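Local coordinates for 3,4-dihydroxybenzoate decarboxylase (Enterobacter cloacae, PDB 5NY5), which catalyses the decarboxylation of 3,4-dihydroxybenzoate to catechol and, as a prenylated-FMN-dependent UbiD-family enzyme, the reverse para-carboxylation of catechols, at residues S69-G74 against P136-T141; P127-R132 against I304-V309; I387-Y392 against K396-V401; E403-F408 against I413-T418. All coordinates share one frame; numbering follows the deposited sequence.

All four contacts are buried and apolar. Contact 1 sets strand 70-73 of a four-stranded mixed sheet against a proline-rich loop, bringing proline to isoleucine and serine. Contact 2 sets an aromatic ring against valines of a bulged strand, with a capped helix start beside it. These two are neighbours along the chain but do not otherwise meet. Contacts 3 and 4 belong to the C-terminal region and touch each other, V401 and I399 meeting I407, I413, A416 and M417. Contact 3 is wholly aliphatic. In contact 4 one methyl meets an indole edge and another a backbone carbonyl. Contact 1 is nearest the flavin site. Contacts 1, 3 and 4 also touch a second subunit, unlike contact 2.

Contact 1: residues S69-G74 against P136-T141; sequences SRILVG and PAPTNT
I71 of strand 70-73 reaches across to P136 and P138 in the loop that follows helix 131-134. Its CA-CB bond points at that loop, and at CB the side chain splits into two branches. One branch runs through CG1, which comes within 4.1 Å of P136 CG. This branch is fully extended (chi2 -179°), which carries the terminal methyl further along the proline. I71 CD1 lies 3.8 Å from P136 CG. The same methyl comes to 3.3 Å from P136 O, so it touches both the ring and the carbonyl of one residue. The second branch, CG2, turns toward P138 and meets its ring more loosely, with I71 CG2 4.4 Å from P138 CG. The side chains of I71 and P136 run in opposite directions as they pass.

S69 reaches the P136 ring two residues earlier. Its CB is 3.7 Å from P136 CG, and its OG is 3.6 Å from P136 CD. These are van der Waals touches.

L35 of helix 34-42 packs on I71, and L317 of strand 316-319 packs on P136. Further along the loop, N140 OD1 is hydrogen-bonded to the backbone N of G322.

The contact joins strand 70-73, in the UbiD N-terminal region, to a loop of the FMN-binding, Rift-related region. The side chain of P138 is about 11 Å from that of R171, a residue that binds prenylated FMN; the cofactor is absent from this apo chain. The seam thus lies near the flavin site of this UbiD enzyme, without forming part of the known set of binding residues.

Contact 2: residues P127-R132 against I304-V309; sequences PDFDLR and IKVKAV
V306 and V309 both turn their side chains toward F129, although they are three residues apart on one strand. In a regular strand two such residues would point to opposite sides. A classic beta bulge makes the difference: K307 and A308 both face E266 of strand 263-269, and the extra residue shifts the alternation.

The F129 ring receives the two valines in different ways. V309 CG2 sits at the ring edge, near its plane, 3.5 Å from F129 CZ. V306 CG1 comes in obliquely, 4.1 Å from F129 CE1. The chi1 of V306 (55°) places CG1 there, between the backbone N and the carbonyl carbon.

V309 CG2 has a second neighbour, L131 CD1, at 3.7 Å. This one methyl thus touches both the ring edge and the leucine branch.

Between F129 and L131, D130 caps the start of helix 131-134. Its OD1 accepts from R132 N at 3.0 Å, well above the carboxylate plane. R132 NH1 meets the same OD1 on its syn side, at 3.1 Å, and forms a salt bridge. It lies closer to the carboxylate plane and on the other face from R132 N. These two bonds fix the rotation of the carboxylate at the helix N-terminus.

L134, further along helix 131-134, packs on both F129 and V309. L131 also touches L180 of strand 179-182, and V306 touches I265 of strand 263-269. Segment 127-132 thus lies against strand 303-311, which pairs antiparallel with both of these strands.

Contact 3: residues I387-Y392 against K396-V401; sequences IALATY and KNIILV
L389 and I398 form the close part of this contact, between the last turns of helix 380-391 and the start of strand 397-401. L389 CG lies 4.0 Å from I398 CG1, and L389 CD2 is almost as near to the same atom. The CA-CB bond of L389 does not aim at the strand. Its CG is anti to the carbonyl carbon (chi1 -72°), and this brings the branched end closer. The two side chains run past each other in opposite directions, so they meet flank to flank. A388 adds a wider touch one residue earlier, with its CB 4.4 Å from I398 CD1.

The two segments belong to a beta-alpha-beta unit made of strand 365-370, helix 380-391 and strand 397-401. The two strands are parallel neighbours in a mixed sheet. L389 also packs on I460 of strand 455-462, the next strand across.

The looser side holds A390 and T391, which are partly exposed and do not touch the strand. T391 OG1 turns back to its own helix and bonds to I387 O at 2.6 Å. It comes from above the carbonyl plane, 43° out of it. T391 N also bonds to I387 O, so two donors grip this oxygen near the helix end. I387 itself is buried, facing helix 324-346 and A390 of a third subunit. K396 points away from the helix but is not on the solvent side. It is buried at a subunit interface, where its NZ forms a salt bridge with D439 and bonds to S441 and to T418 O and M421 O of a second subunit.

Contact 4: residues E403-F408 against I413-T418; sequences EDVDIF and ILWAMT
V405 and W415 both have chi1 near 172°, which brings a valine methyl to an indole edge. In V405 this turns CG1 anti to the backbone N, and CG2 falls beside that N, facing the helix. In W415 it swings the ring out toward the loop. V405 CG2 then meets W415 CZ3 at 3.9 Å, in the ring plane. The same methyl also touches A416 CB, at 4.3 Å.

I413 makes the other touch, two residues further along the loop. Its side chain is extended (chi2 178°), and CD1 reaches I407 O at 3.3 Å. I407 itself points its side chain away from the helix, so the helix meets its backbone.

W415 is held further by partners beyond the helix and loop. Its NE1 bonds to P291 O of a second subunit, and R475 makes a cation-pi contact with the ring.

Helix 410-419 lies against the sheet here: I413 packs on I399, and A416 packs on V401, both of strand 397-401. I407 meets V401, I367 of strand 365-370 and Y355 of strand 351-356, so the loop packs on the same sheet as the helix.

Contact 1: residues S69-G74 against P136-T141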
loop_
_atom_site.group_PDB
_atom_site.type_symbol
_atom_site.label_atom_id
_atom_site.label_comp_id
_atom_site.label_asym_id
_atom_site.label_seq_id
_atom_site.Cartn_x
_atom_site.Cartn_y
_atom_site.Cartn_z
ATOM N N SER A 69 47.484 -18.259 35.051
ATOM C CA SER A 69 46.395 -18.325 34.090
ATOM C C SER A 69 46.685 -17.411 32.909
ATOM O O SER A 69 47.380 -16.400 33.035
ATOM C CB SER A 69 45.065 -17.930 34.735
ATOM O OG SER A 69 44.550 -18.974 35.540
ATOM N N ARG A 70 46.154 -17.788 31.750
ATOM C CA ARG A 70 46.239 -16.961 30.556
ATOM C C ARG A 70 44.959 -17.150 29.754
ATOM O O ARG A 70 44.563 -18.284 29.475
ATOM C CB ARG A 70 47.478 -17.309 29.720
ATOM C CG ARG A 70 47.723 -18.795 29.524
ATOM C CD ARG A 70 48.938 -19.036 28.644
ATOM N NE ARG A 70 49.175 -20.458 28.423
ATOM C CZ ARG A 70 50.119 -20.946 27.625
ATOM N NH1 ARG A 70 50.922 -20.126 26.965
ATOM N NH2 ARG A 70 50.257 -22.256 27.487
ATOM N N ILE A 71 44.317 -16.040 29.401
ATOM C CA ILE A 71 42.983 -16.043 28.812
ATOM C C ILE A 71 43.077 -15.651 27.346
ATOM O O ILE A 71 43.780 -14.700 26.985
ATOM C CB ILE A 71 42.040 -15.099 29.581
ATOM C CG1 ILE A 71 41.940 -15.550 31.038
ATOM C CG2 ILE A 71 40.667 -15.066 28.932
ATOM C CD1 ILE A 71 41.018 -14.714 31.882
ATOM N N LEU A 72 42.349 -16.379 26.505
ATOM C CA LEU A 72 42.422 -16.240 25.058
ATOM C C LEU A 72 41.067 -15.819 24.504
ATOM O O LEU A 72 40.048 -16.444 24.811
ATOM C CB LEU A 72 42.856 -17.557 24.432
ATOM C CG LEU A 72 43.056 -17.555 22.929
ATOM C CD1 LEU A 72 44.124 -16.544 22.569
ATOM C CD2 LEU A 72 43.448 -18.949 22.504
ATOM N N VAL A 73 41.059 -14.770 23.681
ATOM C CA VAL A 73 39.837 -14.268 23.066
ATOM C C VAL A 73 40.115 -13.894 21.618
ATOM O O VAL A 73 41.237 -13.533 21.252
ATOM C CB VAL A 73 39.254 -13.047 23.815
ATOM C CG1 VAL A 73 38.817 -13.424 25.216
ATOM C CG2 VAL A 73 40.265 -11.918 23.852
ATOM N N GLY A 74 39.073 -13.977 20.794
ATOM C CA GLY A 74 39.118 -13.482 19.436
ATOM C C GLY A 74 39.621 -14.449 18.392
ATOM O O GLY A 74 39.917 -14.018 17.271
ATOM N N PRO A 136 39.710 -18.446 35.806
ATOM C CA PRO A 136 39.280 -17.034 35.784
ATOM C C PRO A 136 38.275 -16.754 34.667
ATOM O O PRO A 136 38.576 -16.178 33.622
ATOM C CB PRO A 136 40.599 -16.290 35.567
ATOM C CG PRO A 136 41.408 -17.234 34.743
ATOM C CD PRO A 136 41.031 -18.629 35.182
ATOM N N ALA A 137 37.042 -17.180 34.890
ATOM C CA ALA A 137 35.984 -16.940 33.918
ATOM C C ALA A 137 35.690 -15.448 33.844
ATOM O O ALA A 137 35.399 -14.831 34.877
ATOM C CB ALA A 137 34.726 -17.714 34.295
ATOM N N PRO A 138 35.756 -14.832 32.671
ATOM C CA PRO A 138 35.568 -13.384 32.583
ATOM C C PRO A 138 34.097 -13.001 32.530
ATOM O O PRO A 138 33.217 -13.809 32.227
ATOM C CB PRO A 138 36.275 -13.010 31.273
ATOM C CG PRO A 138 36.677 -14.328 30.618
ATOM C CD PRO A 138 35.986 -15.428 31.349
ATOM N N THR A 139 33.846 -11.738 32.852
ATOM C CA THR A 139 32.546 -11.111 32.663
ATOM C C THR A 139 32.678 -10.083 31.552
ATOM O O THR A 139 33.607 -9.270 31.564
ATOM C CB THR A 139 32.056 -10.443 33.949
ATOM O OG1 THR A 139 32.881 -9.310 34.243
ATOM C CG2 THR A 139 32.120 -11.419 35.112
ATOM N N ASN A 140 31.758 -10.126 30.587
ATOM C CA ASN A 140 31.855 -9.220 29.449
ATOM C C ASN A 140 31.491 -7.790 29.833
ATOM O O ASN A 140 32.170 -6.842 29.422
ATOM C CB ASN A 140 30.974 -9.717 28.306
ATOM C CG ASN A 140 31.714 -10.647 27.367
ATOM O OD1 ASN A 140 32.105 -10.255 26.268
ATOM N ND2 ASN A 140 31.920 -11.885 27.799
ATOM N N THR A 141 30.430 -7.610 30.605
ATOM C CA THR A 141 29.988 -6.296 31.051
ATOM C C THR A 141 29.755 -6.325 32.548
ATOM O O THR A 141 29.510 -7.388 33.130
ATOM C CB THR A 141 28.697 -5.854 30.345
ATOM O OG1 THR A 141 27.610 -6.686 30.766
ATOM C CG2 THR A 141 28.847 -5.934 28.836
#

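Contact 2: residues P127-R132 against I304-V309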
loop_
_atom_site.group_PDB
_atom_site.type_symbol
_atom_site.label_atom_id
_atom_site.label_comp_id
_atom_site.label_asym_id
_atom_site.label_seq_id
_atom_site.Cartn_x
_atom_site.Cartn_y
_atom_site.Cartn_z
ATOM N N PRO A 127 37.334 -30.869 49.734
ATOM C CA PRO A 127 36.615 -29.764 50.387
ATOM C C PRO A 127 37.184 -28.394 50.072
ATOM O O PRO A 127 36.450 -27.404 50.164
ATOM C CB PRO A 127 36.745 -30.094 51.880
ATOM C CG PRO A 127 37.978 -30.929 51.971
ATOM C CD PRO A 127 38.026 -31.734 50.703
ATOM N N ASP A 128 38.460 -28.301 49.706
ATOM C CA ASP A 128 39.065 -27.036 49.314
ATOM C C ASP A 128 38.902 -26.743 47.829
ATOM O O ASP A 128 39.469 -25.763 47.336
ATOM C CB ASP A 128 40.549 -27.023 49.687
ATOM C CG ASP A 128 40.771 -27.086 51.183
ATOM O OD1 ASP A 128 40.029 -26.407 51.923
ATOM O OD2 ASP A 128 41.683 -27.819 51.621
ATOM N N PHE A 129 38.144 -27.567 47.110
ATOM C CA PHE A 129 37.902 -27.319 45.697
ATOM C C PHE A 129 37.022 -26.089 45.517
ATOM O O PHE A 129 36.050 -25.886 46.249
ATOM C CB PHE A 129 37.244 -28.537 45.051
ATOM C CG PHE A 129 36.913 -28.352 43.599
ATOM C CD1 PHE A 129 35.649 -27.942 43.208
ATOM C CD2 PHE A 129 37.863 -28.592 42.624
ATOM C CE1 PHE A 129 35.343 -27.771 41.875
ATOM C CE2 PHE A 129 37.561 -28.424 41.288
ATOM C CZ PHE A 129 36.299 -28.013 40.914
ATOM N N ASP A 130 37.373 -25.266 44.532
ATOM C CA ASP A 130 36.609 -24.059 44.232
ATOM C C ASP A 130 36.851 -23.700 42.778
ATOM O O ASP A 130 37.992 -23.424 42.390
ATOM C CB ASP A 130 37.012 -22.904 45.150
ATOM C CG ASP A 130 36.065 -21.720 45.050
ATOM O OD1 ASP A 130 35.248 -21.680 44.108
ATOM O OD2 ASP A 130 36.141 -20.822 45.914
ATOM N N LEU A 131 35.783 -23.697 41.980
ATOM C CA LEU A 131 35.919 -23.383 40.563
ATOM C C LEU A 131 36.381 -21.949 40.353
ATOM O O LEU A 131 37.042 -21.650 39.352
ATOM C CB LEU A 131 34.589 -23.631 39.852
ATOM C CG LEU A 131 34.622 -23.841 38.341
ATOM C CD1 LEU A 131 35.699 -24.842 37.964
ATOM C CD2 LEU A 131 33.260 -24.305 37.851
ATOM N N ARG A 132 36.054 -21.052 41.286
ATOM C CA ARG A 132 36.482 -19.663 41.165
ATOM C C ARG A 132 37.994 -19.533 41.306
ATOM O O ARG A 132 38.621 -18.740 40.597
ATOM C CB ARG A 132 35.776 -18.796 42.207
ATOM C CG ARG A 132 34.306 -18.523 41.932
ATOM C CD ARG A 132 33.406 -19.636 42.448
ATOM N NE ARG A 132 32.268 -19.105 43.192
ATOM C CZ ARG A 132 32.172 -19.114 44.517
ATOM N NH1 ARG A 132 33.144 -19.640 45.253
ATOM N NH2 ARG A 132 31.101 -18.604 45.109
ATOM N N ILE A 304 24.555 -27.565 36.362
ATOM C CA ILE A 304 25.612 -28.547 36.165
ATOM C C ILE A 304 26.436 -28.615 37.442
ATOM O O ILE A 304 27.014 -27.611 37.873
ATOM C CB ILE A 304 26.496 -28.202 34.957
ATOM C CG1 ILE A 304 25.800 -28.601 33.659
ATOM C CG2 ILE A 304 27.842 -28.897 35.066
ATOM C CD1 ILE A 304 26.710 -28.598 32.458
ATOM N N LYS A 305 26.475 -29.794 38.056
ATOM C CA LYS A 305 27.295 -30.048 39.236
ATOM C C LYS A 305 28.598 -30.678 38.762
ATOM O O LYS A 305 28.607 -31.825 38.307
ATOM C CB LYS A 305 26.566 -30.961 40.218
ATOM C CG LYS A 305 27.206 -31.063 41.590
ATOM C CD LYS A 305 26.713 -29.963 42.514
ATOM C CE LYS A 305 27.064 -30.265 43.961
ATOM N NZ LYS A 305 26.533 -29.238 44.898
ATOM N N VAL A 306 29.694 -29.925 38.855
ATOM C CA VAL A 306 30.968 -30.415 38.349
ATOM C C VAL A 306 31.518 -31.480 39.286
ATOM O O VAL A 306 31.463 -31.346 40.516
ATOM C CB VAL A 306 31.961 -29.253 38.169
ATOM C CG1 VAL A 306 32.113 -28.474 39.456
ATOM C CG2 VAL A 306 33.314 -29.772 37.702
ATOM N N LYS A 307 32.028 -32.563 38.705
ATOM C CA LYS A 307 32.695 -33.611 39.464
ATOM C C LYS A 307 34.208 -33.520 39.386
ATOM O O LYS A 307 34.890 -33.842 40.362
ATOM C CB LYS A 307 32.247 -34.990 38.974
ATOM C CG LYS A 307 30.761 -35.248 39.142
ATOM C CD LYS A 307 30.344 -35.079 40.591
ATOM C CE LYS A 307 28.848 -35.272 40.762
ATOM N NZ LYS A 307 28.422 -35.067 42.173
ATOM N N ALA A 308 34.746 -33.082 38.252
ATOM C CA ALA A 308 36.183 -32.929 38.099
ATOM C C ALA A 308 36.465 -31.873 37.044
ATOM O O ALA A 308 35.719 -31.728 36.074
ATOM C CB ALA A 308 36.854 -34.251 37.713
ATOM N N VAL A 309 37.548 -31.130 37.251
ATOM C CA VAL A 309 38.082 -30.217 36.249
ATOM C C VAL A 309 39.399 -30.794 35.756
ATOM O O VAL A 309 40.193 -31.320 36.544
ATOM C CB VAL A 309 38.269 -28.792 36.802
ATOM C CG1 VAL A 309 38.682 -27.841 35.693
ATOM C CG2 VAL A 309 36.991 -28.314 37.457
#

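Contact 3: residues I387-Y392 against K396-V401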
loop_
_atom_site.group_PDB
_atom_site.type_symbol
_atom_site.label_atom_id
_atom_site.label_comp_id
_atom_site.label_asym_id
_atom_site.label_seq_id
_atom_site.Cartn_x
_atom_site.Cartn_y
_atom_site.Cartn_z
ATOM N N ILE A 387 13.974 -18.795 -1.047
ATOM C CA ILE A 387 14.617 -20.039 -0.637
ATOM C C ILE A 387 15.436 -19.819 0.628
ATOM O O ILE A 387 15.377 -20.616 1.570
ATOM C CB ILE A 387 15.475 -20.605 -1.781
ATOM C CG1 ILE A 387 14.597 -20.991 -2.968
ATOM C CG2 ILE A 387 16.250 -21.813 -1.308
ATOM C CD1 ILE A 387 15.381 -21.361 -4.205
ATOM N N ALA A 388 16.198 -18.726 0.675
ATOM C CA ALA A 388 17.008 -18.434 1.852
ATOM C C ALA A 388 16.135 -18.206 3.079
ATOM O O ALA A 388 16.424 -18.725 4.165
ATOM C CB ALA A 388 17.893 -17.218 1.589
ATOM N N LEU A 389 15.063 -17.424 2.927
ATOM C CA LEU A 389 14.132 -17.213 4.030
ATOM C C LEU A 389 13.534 -18.528 4.511
ATOM O O LEU A 389 13.367 -18.741 5.717
ATOM C CB LEU A 389 13.024 -16.255 3.597
ATOM C CG LEU A 389 13.401 -14.784 3.436
ATOM C CD1 LEU A 389 12.296 -14.034 2.722
ATOM C CD2 LEU A 389 13.675 -14.163 4.792
ATOM N N ALA A 390 13.200 -19.421 3.577
ATOM C CA ALA A 390 12.654 -20.717 3.955
ATOM C C ALA A 390 13.709 -21.598 4.608
ATOM O O ALA A 390 13.388 -22.382 5.508
ATOM C CB ALA A 390 12.068 -21.411 2.728
ATOM N N THR A 391 14.966 -21.475 4.180
ATOM C CA THR A 391 16.043 -22.306 4.705
ATOM C C THR A 391 16.456 -21.885 6.110
ATOM O O THR A 391 16.656 -22.737 6.980
ATOM C CB THR A 391 17.247 -22.253 3.765
ATOM O OG1 THR A 391 16.833 -22.601 2.440
ATOM C CG2 THR A 391 18.320 -23.217 4.218
ATOM N N TYR A 392 16.596 -20.586 6.352
ATOM C CA TYR A 392 17.046 -20.069 7.641
ATOM C C TYR A 392 15.962 -19.138 8.172
ATOM O O TYR A 392 15.952 -17.942 7.874
ATOM C CB TYR A 392 18.393 -19.362 7.502
ATOM C CG TYR A 392 19.177 -19.286 8.789
ATOM C CD1 TYR A 392 19.958 -20.354 9.210
ATOM C CD2 TYR A 392 19.138 -18.148 9.585
ATOM C CE1 TYR A 392 20.678 -20.290 10.389
ATOM C CE2 TYR A 392 19.853 -18.075 10.763
ATOM C CZ TYR A 392 20.620 -19.147 11.162
ATOM O OH TYR A 392 21.332 -19.077 12.335
ATOM N N LYS A 396 15.951 -12.124 8.837
ATOM C CA LYS A 396 14.980 -11.041 8.830
ATOM C C LYS A 396 14.927 -10.310 7.498
ATOM O O LYS A 396 13.845 -10.116 6.944
ATOM C CB LYS A 396 15.285 -10.045 9.957
ATOM C CG LYS A 396 14.247 -8.951 10.114
ATOM C CD LYS A 396 14.535 -8.107 11.327
ATOM C CE LYS A 396 13.546 -6.973 11.475
ATOM N NZ LYS A 396 13.922 -6.081 12.598
ATOM N N ASN A 397 16.071 -9.903 6.959
ATOM C CA ASN A 397 16.107 -9.153 5.714
ATOM C C ASN A 397 17.051 -9.821 4.726
ATOM O O ASN A 397 18.023 -10.475 5.110
ATOM C CB ASN A 397 16.537 -7.703 5.950
ATOM C CG ASN A 397 15.541 -6.934 6.788
ATOM O OD1 ASN A 397 14.333 -7.104 6.643
ATOM N ND2 ASN A 397 16.041 -6.089 7.677
ATOM N N ILE A 398 16.743 -9.651 3.445
ATOM C CA ILE A 398 17.565 -10.144 2.350
ATOM C C ILE A 398 17.873 -8.975 1.429
ATOM O O ILE A 398 16.998 -8.152 1.142
ATOM C CB ILE A 398 16.861 -11.273 1.567
ATOM C CG1 ILE A 398 16.550 -12.455 2.484
ATOM C CG2 ILE A 398 17.705 -11.714 0.385
ATOM C CD1 ILE A 398 17.771 -13.103 3.068
ATOM N N ILE A 399 19.117 -8.898 0.967
ATOM C CA ILE A 399 19.511 -7.952 -0.065
ATOM C C ILE A 399 20.061 -8.745 -1.239
ATOM O O ILE A 399 20.948 -9.585 -1.064
ATOM C CB ILE A 399 20.541 -6.935 0.456
ATOM C CG1 ILE A 399 19.917 -6.084 1.561
ATOM C CG2 ILE A 399 21.024 -6.052 -0.674
ATOM C CD1 ILE A 399 20.865 -5.115 2.204
ATOM N N LEU A 400 19.520 -8.488 -2.425
ATOM C CA LEU A 400 19.950 -9.131 -3.658
ATOM C C LEU A 400 20.814 -8.167 -4.459
ATOM O O LEU A 400 20.403 -7.034 -4.717
ATOM C CB LEU A 400 18.740 -9.558 -4.491
ATOM C CG LEU A 400 17.682 -10.441 -3.831
ATOM C CD1 LEU A 400 16.380 -10.366 -4.604
ATOM C CD2 LEU A 400 18.168 -11.874 -3.760
ATOM N N VAL A 401 22.005 -8.615 -4.855
ATOM C CA VAL A 401 22.913 -7.821 -5.673
ATOM C C VAL A 401 23.460 -8.702 -6.790
ATOM O O VAL A 401 23.364 -9.927 -6.749
ATOM C CB VAL A 401 24.068 -7.214 -4.851
ATOM C CG1 VAL A 401 23.538 -6.285 -3.782
ATOM C CG2 VAL A 401 24.900 -8.313 -4.229
#

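Contact 4: residues E403-F408 against I413-T418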
loop_
_atom_site.group_PDB
_atom_site.type_symbol
_atom_site.label_atom_id
_atom_site.label_comp_id
_atom_site.label_asym_id
_atom_site.label_seq_id
_atom_site.Cartn_x
_atom_site.Cartn_y
_atom_site.Cartn_z
ATOM N N GLU A 403 26.651 -9.826 -9.674
ATOM C CA GLU A 403 27.985 -10.387 -9.506
ATOM C C GLU A 403 29.085 -9.334 -9.510
ATOM O O GLU A 403 30.219 -9.655 -9.146
ATOM C CB GLU A 403 28.259 -11.428 -10.595
ATOM C CG GLU A 403 28.384 -10.866 -12.007
ATOM C CD GLU A 403 27.043 -10.623 -12.674
ATOM O OE1 GLU A 403 26.046 -10.405 -11.957
ATOM O OE2 GLU A 403 26.982 -10.658 -13.922
ATOM N N ASP A 404 28.790 -8.094 -9.902
ATOM C CA ASP A 404 29.781 -7.027 -9.881
ATOM C C ASP A 404 29.695 -6.176 -8.618
ATOM O O ASP A 404 30.168 -5.036 -8.610
ATOM C CB ASP A 404 29.649 -6.154 -11.130
ATOM C CG ASP A 404 28.322 -5.430 -11.205
ATOM O OD1 ASP A 404 27.379 -5.826 -10.491
ATOM O OD2 ASP A 404 28.223 -4.467 -11.993
ATOM N N VAL A 405 29.115 -6.709 -7.551
ATOM C CA VAL A 405 28.997 -6.017 -6.275
ATOM C C VAL A 405 29.685 -6.863 -5.218
ATOM O O VAL A 405 29.375 -8.049 -5.073
ATOM C CB VAL A 405 27.526 -5.761 -5.898
ATOM C CG1 VAL A 405 27.426 -5.211 -4.489
ATOM C CG2 VAL A 405 26.886 -4.812 -6.884
ATOM N N ASP A 406 30.611 -6.255 -4.483
ATOM C CA ASP A 406 31.357 -6.939 -3.429
ATOM C C ASP A 406 30.453 -7.082 -2.213
ATOM O O ASP A 406 30.246 -6.128 -1.462
ATOM C CB ASP A 406 32.628 -6.168 -3.094
ATOM C CG ASP A 406 33.518 -6.903 -2.105
ATOM O OD1 ASP A 406 33.400 -8.138 -1.996
ATOM O OD2 ASP A 406 34.344 -6.243 -1.441
ATOM N N ILE A 407 29.922 -8.287 -2.000
ATOM C CA ILE A 407 28.925 -8.494 -0.954
ATOM C C ILE A 407 29.498 -8.426 0.450
ATOM O O ILE A 407 28.731 -8.399 1.416
ATOM C CB ILE A 407 28.202 -9.842 -1.138
ATOM C CG1 ILE A 407 29.166 -11.010 -0.931
ATOM C CG2 ILE A 407 27.584 -9.916 -2.510
ATOM C CD1 ILE A 407 28.492 -12.365 -1.001
ATOM N N PHE A 408 30.820 -8.406 0.594
ATOM C CA PHE A 408 31.454 -8.253 1.895
ATOM C C PHE A 408 31.816 -6.807 2.197
ATOM O O PHE A 408 32.289 -6.517 3.300
ATOM C CB PHE A 408 32.702 -9.138 1.981
ATOM C CG PHE A 408 32.416 -10.595 1.784
ATOM C CD1 PHE A 408 32.035 -11.388 2.852
ATOM C CD2 PHE A 408 32.512 -11.171 0.529
ATOM C CE1 PHE A 408 31.759 -12.726 2.675
ATOM C CE2 PHE A 408 32.238 -12.511 0.346
ATOM C CZ PHE A 408 31.860 -13.288 1.421
ATOM N N ILE A 413 27.474 -2.437 -0.734
ATOM C CA ILE A 413 26.086 -2.856 -0.583
ATOM C C ILE A 413 25.160 -1.646 -0.593
ATOM O O ILE A 413 24.115 -1.650 -1.255
ATOM C CB ILE A 413 25.920 -3.689 0.699
ATOM C CG1 ILE A 413 26.766 -4.960 0.621
ATOM C CG2 ILE A 413 24.460 -4.030 0.936
ATOM C CD1 ILE A 413 26.704 -5.808 1.868
ATOM N N LEU A 414 25.526 -0.588 0.136
ATOM C CA LEU A 414 24.718 0.626 0.123
ATOM C C LEU A 414 24.740 1.298 -1.244
ATOM O O LEU A 414 23.791 2.004 -1.598
ATOM C CB LEU A 414 25.197 1.590 1.206
ATOM C CG LEU A 414 25.008 1.116 2.647
ATOM C CD1 LEU A 414 25.659 2.064 3.629
ATOM C CD2 LEU A 414 23.534 0.965 2.969
ATOM N N TRP A 415 25.802 1.087 -2.023
ATOM C CA TRP A 415 25.842 1.627 -3.379
ATOM C C TRP A 415 24.780 0.978 -4.258
ATOM O O TRP A 415 24.054 1.666 -4.984
ATOM C CB TRP A 415 27.230 1.432 -3.986
ATOM C CG TRP A 415 27.288 1.795 -5.438
ATOM C CD1 TRP A 415 27.435 3.044 -5.964
ATOM C CD2 TRP A 415 27.196 0.901 -6.553
ATOM N NE1 TRP A 415 27.441 2.984 -7.334
ATOM C CE2 TRP A 415 27.294 1.679 -7.720
ATOM C CE3 TRP A 415 27.038 -0.480 -6.676
ATOM C CZ2 TRP A 415 27.243 1.121 -8.994
ATOM C CZ3 TRP A 415 26.985 -1.030 -7.942
ATOM C CH2 TRP A 415 27.086 -0.232 -9.082
ATOM N N ALA A 416 24.687 -0.354 -4.220
ATOM C CA ALA A 416 23.641 -1.039 -4.971
ATOM C C ALA A 416 22.257 -0.614 -4.505
ATOM O O ALA A 416 21.323 -0.542 -5.313
ATOM C CB ALA A 416 23.804 -2.552 -4.839
HETATM N N MSE A 417 22.113 -0.315 -3.218
HETATM C CA MSE A 417 20.857 0.141 -2.642
HETATM C C MSE A 417 20.555 1.592 -2.983
HETATM O O MSE A 417 19.464 2.083 -2.713
HETATM C CB MSE A 417 20.877 -0.032 -1.125
HETATM C CG MSE A 417 20.833 -1.472 -0.684
HETATM SE SE MSE A 417 19.668 -1.756 0.836
HETATM C CE MSE A 417 20.925 -1.379 2.263
ATOM N N THR A 418 21.532 2.277 -3.573
ATOM C CA THR A 418 21.387 3.676 -3.950
ATOM C C THR A 418 21.125 3.861 -5.440
ATOM O O THR A 418 20.231 4.622 -5.819
ATOM C CB THR A 418 22.640 4.459 -3.534
ATOM O OG1 THR A 418 22.656 4.617 -2.112
ATOM C CG2 THR A 418 22.664 5.824 -4.179
#